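Local coordinates for uncharacterized protein lp_2664 (Lactobacillus plantarum WCFS1, PDB 2PJQ) that is of unknown function but belongs to the HD-domain family, and so may act as a metal-dependent phosphohydrolase, at residues Val124-Arg129 with Leu189-Thr194; His178-Leu183 with Glu208-Phe213. All coordinates share one frame; numbering follows the deposited sequence.

Contact 1: Val124-Arg129 with Leu189-Thr194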
loop_
_atom_site.group_PDB
_atom_site.type_symbol
_atom_site.label_atom_id
_atom_site.label_comp_id
_atom_site.label_asym_id
_atom_site.label_seq_id
_atom_site.Cartn_x
_atom_site.Cartn_y
_atom_site.Cartn_z
ATOM N N VAL B 124 8.652 -22.523 -8.626
ATOM C CA VAL B 124 8.665 -21.666 -7.445
ATOM C C VAL B 124 8.547 -20.221 -7.939
ATOM O O VAL B 124 7.667 -19.468 -7.514
ATOM C CB VAL B 124 9.978 -21.847 -6.623
ATOM C CG1 VAL B 124 9.809 -21.300 -5.208
ATOM C CG2 VAL B 124 10.345 -23.306 -6.558
ATOM N N GLN B 125 9.417 -19.849 -8.868
ATOM C CA GLN B 125 9.414 -18.501 -9.425
ATOM C C GLN B 125 8.035 -18.065 -9.940
ATOM O O GLN B 125 7.529 -16.992 -9.578
ATOM C CB GLN B 125 10.440 -18.409 -10.553
ATOM C CG GLN B 125 10.389 -17.103 -11.300
ATOM C CD GLN B 125 11.499 -16.959 -12.317
ATOM O OE1 GLN B 125 12.654 -16.712 -11.966
ATOM N NE2 GLN B 125 11.151 -17.112 -13.594
ATOM N N ASP B 126 7.433 -18.885 -10.793
ATOM C CA ASP B 126 6.120 -18.555 -11.333
ATOM C C ASP B 126 5.100 -18.393 -10.221
ATOM O O ASP B 126 4.214 -17.550 -10.288
ATOM C CB ASP B 126 5.656 -19.640 -12.294
ATOM C CG ASP B 126 6.350 -19.556 -13.629
ATOM O OD1 ASP B 126 6.964 -18.500 -13.909
ATOM O OD2 ASP B 126 6.268 -20.533 -14.402
ATOM N N ALA B 127 5.225 -19.207 -9.187
ATOM C CA ALA B 127 4.301 -19.127 -8.075
ATOM C C ALA B 127 4.504 -17.821 -7.319
ATOM O O ALA B 127 3.545 -17.104 -7.017
ATOM C CB ALA B 127 4.511 -20.299 -7.150
ATOM N N ASP B 128 5.761 -17.504 -7.031
ATOM C CA ASP B 128 6.069 -16.297 -6.285
ATOM C C ASP B 128 5.631 -15.034 -7.022
ATOM O O ASP B 128 5.002 -14.156 -6.437
ATOM C CB ASP B 128 7.564 -16.233 -5.985
ATOM C CG ASP B 128 7.864 -15.427 -4.747
ATOM O OD1 ASP B 128 7.470 -15.878 -3.650
ATOM O OD2 ASP B 128 8.483 -14.347 -4.859
ATOM N N ARG B 129 5.967 -14.936 -8.302
ATOM C CA ARG B 129 5.593 -13.760 -9.081
ATOM C C ARG B 129 4.095 -13.684 -9.252
ATOM O O ARG B 129 3.509 -12.603 -9.185
ATOM C CB ARG B 129 6.276 -13.780 -10.448
ATOM C CG ARG B 129 7.761 -13.480 -10.350
ATOM C CD ARG B 129 8.519 -13.787 -11.625
ATOM N NE ARG B 129 9.948 -13.616 -11.402
ATOM C CZ ARG B 129 10.883 -13.756 -12.336
ATOM N NH1 ARG B 129 10.545 -14.071 -13.585
ATOM N NH2 ARG B 129 12.162 -13.581 -12.016
ATOM N N LEU B 189 7.197 -13.281 -18.560
ATOM C CA LEU B 189 8.325 -14.070 -18.096
ATOM C C LEU B 189 7.880 -15.359 -17.420
ATOM O O LEU B 189 8.688 -16.241 -17.140
ATOM C CB LEU B 189 9.195 -13.233 -17.148
ATOM C CG LEU B 189 9.903 -12.022 -17.784
ATOM C CD1 LEU B 189 10.790 -11.280 -16.780
ATOM C CD2 LEU B 189 10.737 -12.515 -18.927
HETATM N N MSE B 190 6.590 -15.470 -17.161
HETATM C CA MSE B 190 6.050 -16.654 -16.527
HETATM C C MSE B 190 6.586 -17.874 -17.301
HETATM O O MSE B 190 6.692 -17.835 -18.529
HETATM C CB MSE B 190 4.519 -16.583 -16.595
HETATM C CG MSE B 190 3.794 -17.029 -15.352
HETATM SE SE MSE B 190 4.429 -16.180 -13.738
HETATM C CE MSE B 190 3.804 -14.367 -13.995
ATOM N N ASN B 191 6.922 -18.951 -16.596
ATOM C CA ASN B 191 7.446 -20.159 -17.236
ATOM C C ASN B 191 6.365 -21.189 -17.587
ATOM O O ASN B 191 6.237 -21.603 -18.739
ATOM C CB ASN B 191 8.465 -20.836 -16.322
ATOM C CG ASN B 191 9.678 -19.987 -16.063
ATOM O OD1 ASN B 191 10.420 -19.662 -16.983
ATOM N ND2 ASN B 191 9.895 -19.630 -14.804
ATOM N N THR B 192 5.611 -21.611 -16.574
ATOM C CA THR B 192 4.538 -22.603 -16.707
ATOM C C THR B 192 3.417 -22.194 -17.667
ATOM O O THR B 192 3.015 -21.037 -17.698
ATOM C CB THR B 192 3.862 -22.857 -15.354
ATOM O OG1 THR B 192 4.778 -22.575 -14.290
ATOM C CG2 THR B 192 3.391 -24.299 -15.272
ATOM N N ASP B 193 2.888 -23.139 -18.437
ATOM C CA ASP B 193 1.802 -22.780 -19.341
ATOM C C ASP B 193 0.591 -22.394 -18.517
ATOM O O ASP B 193 -0.102 -21.429 -18.838
ATOM C CB ASP B 193 1.437 -23.929 -20.283
ATOM C CG ASP B 193 2.264 -23.923 -21.559
ATOM O OD1 ASP B 193 2.732 -22.829 -21.952
ATOM O OD2 ASP B 193 2.431 -25.002 -22.176
ATOM N N THR B 194 0.348 -23.149 -17.449
ATOM C CA THR B 194 -0.784 -22.895 -16.569
ATOM C C THR B 194 -0.692 -21.511 -15.945
ATOM O O THR B 194 -1.707 -20.876 -15.653
ATOM C CB THR B 194 -0.842 -23.912 -15.430
ATOM O OG1 THR B 194 -1.089 -25.215 -15.961
ATOM C CG2 THR B 194 -1.948 -23.553 -14.453
#

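Contact 2: His178-Leu183 with Glu208-Phe213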
loop_
_atom_site.group_PDB
_atom_site.type_symbol
_atom_site.label_atom_id
_atom_site.label_comp_id
_atom_site.label_asym_id
_atom_site.label_seq_id
_atom_site.Cartn_x
_atom_site.Cartn_y
_atom_site.Cartn_z
ATOM N N HIS B 178 7.710 0.752 -10.027
ATOM C CA HIS B 178 7.899 -0.676 -9.844
ATOM C C HIS B 178 7.059 -1.490 -10.818
ATOM O O HIS B 178 7.487 -2.546 -11.271
ATOM C CB HIS B 178 7.580 -1.080 -8.402
ATOM C CG HIS B 178 8.199 -2.381 -8.005
ATOM N ND1 HIS B 178 9.491 -2.720 -8.353
ATOM C CD2 HIS B 178 7.705 -3.437 -7.318
ATOM C CE1 HIS B 178 9.763 -3.930 -7.901
ATOM N NE2 HIS B 178 8.697 -4.388 -7.271
ATOM N N PHE B 179 5.860 -1.010 -11.139
ATOM C CA PHE B 179 5.019 -1.729 -12.090
ATOM C C PHE B 179 5.734 -1.676 -13.429
ATOM O O PHE B 179 5.967 -2.702 -14.055
ATOM C CB PHE B 179 3.626 -1.098 -12.207
ATOM C CG PHE B 179 2.795 -1.237 -10.970
ATOM C CD1 PHE B 179 3.025 -0.428 -9.870
ATOM C CD2 PHE B 179 1.826 -2.212 -10.877
ATOM C CE1 PHE B 179 2.294 -0.592 -8.690
ATOM C CE2 PHE B 179 1.093 -2.383 -9.698
ATOM C CZ PHE B 179 1.333 -1.570 -8.608
ATOM N N TYR B 180 6.107 -0.474 -13.849
ATOM C CA TYR B 180 6.804 -0.300 -15.113
ATOM C C TYR B 180 8.106 -1.074 -15.132
ATOM O O TYR B 180 8.376 -1.815 -16.075
ATOM C CB TYR B 180 7.096 1.183 -15.367
ATOM C CG TYR B 180 5.888 1.979 -15.811
ATOM C CD1 TYR B 180 5.200 1.638 -16.974
ATOM C CD2 TYR B 180 5.404 3.048 -15.043
ATOM C CE1 TYR B 180 4.054 2.331 -17.362
ATOM C CE2 TYR B 180 4.257 3.749 -15.424
ATOM C CZ TYR B 180 3.587 3.379 -16.580
ATOM O OH TYR B 180 2.417 4.010 -16.928
ATOM N N GLU B 181 8.898 -0.897 -14.079
ATOM C CA GLU B 181 10.205 -1.541 -13.943
ATOM C C GLU B 181 10.210 -3.052 -13.740
ATOM O O GLU B 181 11.177 -3.730 -14.110
ATOM C CB GLU B 181 10.970 -0.903 -12.780
ATOM C CG GLU B 181 11.366 0.530 -13.024
ATOM C CD GLU B 181 11.997 1.179 -11.816
ATOM O OE1 GLU B 181 12.784 0.513 -11.108
ATOM O OE2 GLU B 181 11.719 2.372 -11.582
ATOM N N LYS B 182 9.142 -3.580 -13.139
ATOM C CA LYS B 182 9.074 -5.003 -12.847
ATOM C C LYS B 182 7.726 -5.662 -13.088
ATOM O O LYS B 182 7.513 -6.265 -14.132
ATOM C CB LYS B 182 9.529 -5.249 -11.399
ATOM C CG LYS B 182 9.523 -6.721 -10.975
ATOM C CD LYS B 182 10.473 -7.008 -9.822
ATOM C CE LYS B 182 10.290 -8.419 -9.297
ATOM N NZ LYS B 182 9.259 -8.488 -8.207
ATOM N N LEU B 183 6.825 -5.549 -12.119
ATOM C CA LEU B 183 5.488 -6.155 -12.179
ATOM C C LEU B 183 4.767 -6.277 -13.533
ATOM O O LEU B 183 4.063 -7.263 -13.769
ATOM C CB LEU B 183 4.576 -5.434 -11.190
ATOM C CG LEU B 183 5.241 -5.264 -9.822
ATOM C CD1 LEU B 183 4.255 -4.657 -8.821
ATOM C CD2 LEU B 183 5.750 -6.624 -9.349
ATOM N N GLU B 208 -4.955 -0.759 -14.999
ATOM C CA GLU B 208 -6.016 0.194 -14.686
ATOM C C GLU B 208 -5.607 1.047 -13.479
ATOM O O GLU B 208 -5.977 2.223 -13.370
ATOM C CB GLU B 208 -7.328 -0.538 -14.385
ATOM C CG GLU B 208 -8.184 -0.780 -15.633
ATOM C CD GLU B 208 -9.044 -2.024 -15.514
ATOM O OE1 GLU B 208 -9.877 -2.076 -14.581
ATOM O OE2 GLU B 208 -8.881 -2.949 -16.353
ATOM N N PHE B 209 -4.824 0.448 -12.586
ATOM C CA PHE B 209 -4.363 1.135 -11.393
ATOM C C PHE B 209 -3.310 2.192 -11.707
ATOM O O PHE B 209 -3.464 3.341 -11.304
ATOM C CB PHE B 209 -3.817 0.129 -10.373
ATOM C CG PHE B 209 -3.262 0.767 -9.138
ATOM C CD1 PHE B 209 -4.095 1.421 -8.237
ATOM C CD2 PHE B 209 -1.894 0.757 -8.894
ATOM C CE1 PHE B 209 -3.568 2.062 -7.103
ATOM C CE2 PHE B 209 -1.358 1.397 -7.764
ATOM C CZ PHE B 209 -2.201 2.050 -6.869
ATOM N N VAL B 210 -2.243 1.816 -12.413
ATOM C CA VAL B 210 -1.190 2.772 -12.762
ATOM C C VAL B 210 -1.747 3.879 -13.672
ATOM O O VAL B 210 -1.300 5.034 -13.636
ATOM C CB VAL B 210 -0.019 2.066 -13.475
ATOM C CG1 VAL B 210 1.130 3.043 -13.735
ATOM C CG2 VAL B 210 0.452 0.912 -12.629
ATOM N N ASP B 211 -2.732 3.530 -14.490
ATOM C CA ASP B 211 -3.333 4.505 -15.381
ATOM C C ASP B 211 -4.249 5.444 -14.600
ATOM O O ASP B 211 -4.035 6.656 -14.587
ATOM C CB ASP B 211 -4.063 3.785 -16.520
ATOM C CG ASP B 211 -3.087 3.177 -17.532
ATOM O OD1 ASP B 211 -1.857 3.329 -17.333
ATOM O OD2 ASP B 211 -3.529 2.557 -18.520
ATOM N N GLN B 212 -5.251 4.899 -13.924
ATOM C CA GLN B 212 -6.135 5.743 -13.130
ATOM C C GLN B 212 -5.371 6.574 -12.095
ATOM O O GLN B 212 -5.812 7.657 -11.715
ATOM C CB GLN B 212 -7.188 4.894 -12.427
ATOM C CG GLN B 212 -8.449 4.751 -13.237
ATOM C CD GLN B 212 -8.937 6.090 -13.724
ATOM O OE1 GLN B 212 -8.699 6.470 -14.874
ATOM N NE2 GLN B 212 -9.603 6.836 -12.841
ATOM N N PHE B 213 -4.230 6.071 -11.638
ATOM C CA PHE B 213 -3.429 6.790 -10.656
ATOM C C PHE B 213 -2.793 8.044 -11.270
ATOM O O PHE B 213 -2.717 9.087 -10.622
ATOM C CB PHE B 213 -2.338 5.870 -10.076
ATOM C CG PHE B 213 -1.443 6.544 -9.063
ATOM C CD1 PHE B 213 -0.408 7.378 -9.472
ATOM C CD2 PHE B 213 -1.648 6.353 -7.698
ATOM C CE1 PHE B 213 0.416 8.019 -8.536
ATOM C CE2 PHE B 213 -0.835 6.986 -6.751
ATOM C CZ PHE B 213 0.200 7.819 -7.172
#

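Contact 1: Val124-Arg129 with Leu189-Thr194
A polar contact between a helix and a loop joins Asp126, on helix 119-130, to the turn Met190-Thr192 that runs into helix 193-198. Its centre is the Asp126 carboxylate, buried but supplied with donors from the turn. Asn191 N gives a fairly straight bond (162°) to Asp126 OD1, 2.7 Å long, meeting that oxygen on its syn side and 20° out of the carboxylate plane. The other oxygen, Asp126 OD2, accepts from Thr192 N almost head-on at 2.5 Å, and its anti lone pair takes the hydroxyl Thr192 OG1. Aspartate suits the place because a short side chain with CG beside its own backbone N (chi1 -76°) carries two acceptors straight to consecutive N-H groups. Thr192 occupies the N-cap position of helix 193-198, yet its side chain makes no capping bond; the hydroxyl is spent on Asp126 OD2 instead. Helix 119-130 belongs to the HD domain; two residues on, Asp128 touches His63, consistent with an H...HD...D metal-binding set, although none of these residues holds a metal here. Replacing Asp126 by an alanine removes both oxygens, and the N-H groups of Asn191 and Thr192, with the threonine hydroxyl, are likely to lose their acceptor inside the fold. Around the carboxylate the contacts are looser and mixed in character. The selenomethionine Met190, bent at chi2 and chi3, brings SE to 3.4 Å from Asp126 OD1, while Arg129 NH1 lies 3.9 Å from Leu189 CB, both as van der Waals neighbours. The Gln125 amide covers one face of the same guanidinium.

Contact 2: His178-Leu183 with Glu208-Phe213
The Phe179 ring is held between two aliphatic groups: Val210 CG2 lies over one face, and Leu183 CD1, four residues on in the same segment, over the opposite one, shifted toward the rim. The valine methyl makes a CH-pi contact, 4.0 Å from the Phe179 ring centroid and 28° off the ring normal. This is a helix-helix interface of the all-helical fold, in which 178-183 and 208-213 run nearly antiparallel (157°) with axes 11.3 Å apart. Aromatic side chains suit such a wide separation, since they can bridge it. At the far end of the same ring, Phe179 CZ approaches Phe209 CD2 at 4.0 Å; the two ring planes are inclined at 49°, an oblique aromatic pair. Both phenylalanines also rest on Ile138 and Leu142 of helix 134-148, and Phe209 reaches Ile138 of the second subunit, so this core continues into the dimer. Val210 is well chosen as the partner because its beta-branch serves two rings at once. With CG1 anti to the backbone N (chi1 -175°), CG2 is left to face Phe179 while CG1 turns to Tyr180. Tyrosine fits the border of the interface, its ring joining the apolar contact and its hydroxyl reaching the outer side. There Val210 CG1 touches the ring obliquely, 3.6 Å from Tyr180 CE2, and lies equally close to Tyr180 OH.

From the N terminus the chain first builds the helices that precede helix 119-130, which supplies 124-129. It then passes through helices 134-148 and 165-170 to helix 175-183 and the first half of contact 2. Shortly afterwards 189-194 closes contact 1 over 59 intervening residues, and the chain continues through helix 193-198 into helix 204-219, where 208-213 closes contact 2 over 24. The segments alternate, so the two loops cross. Contact 1 ties the later turn to the HD-domain body, whereas contact 2 fastens the C-terminal helix beside helix 175-183, near the second subunit. Their centres are 20 Å apart and they do not touch.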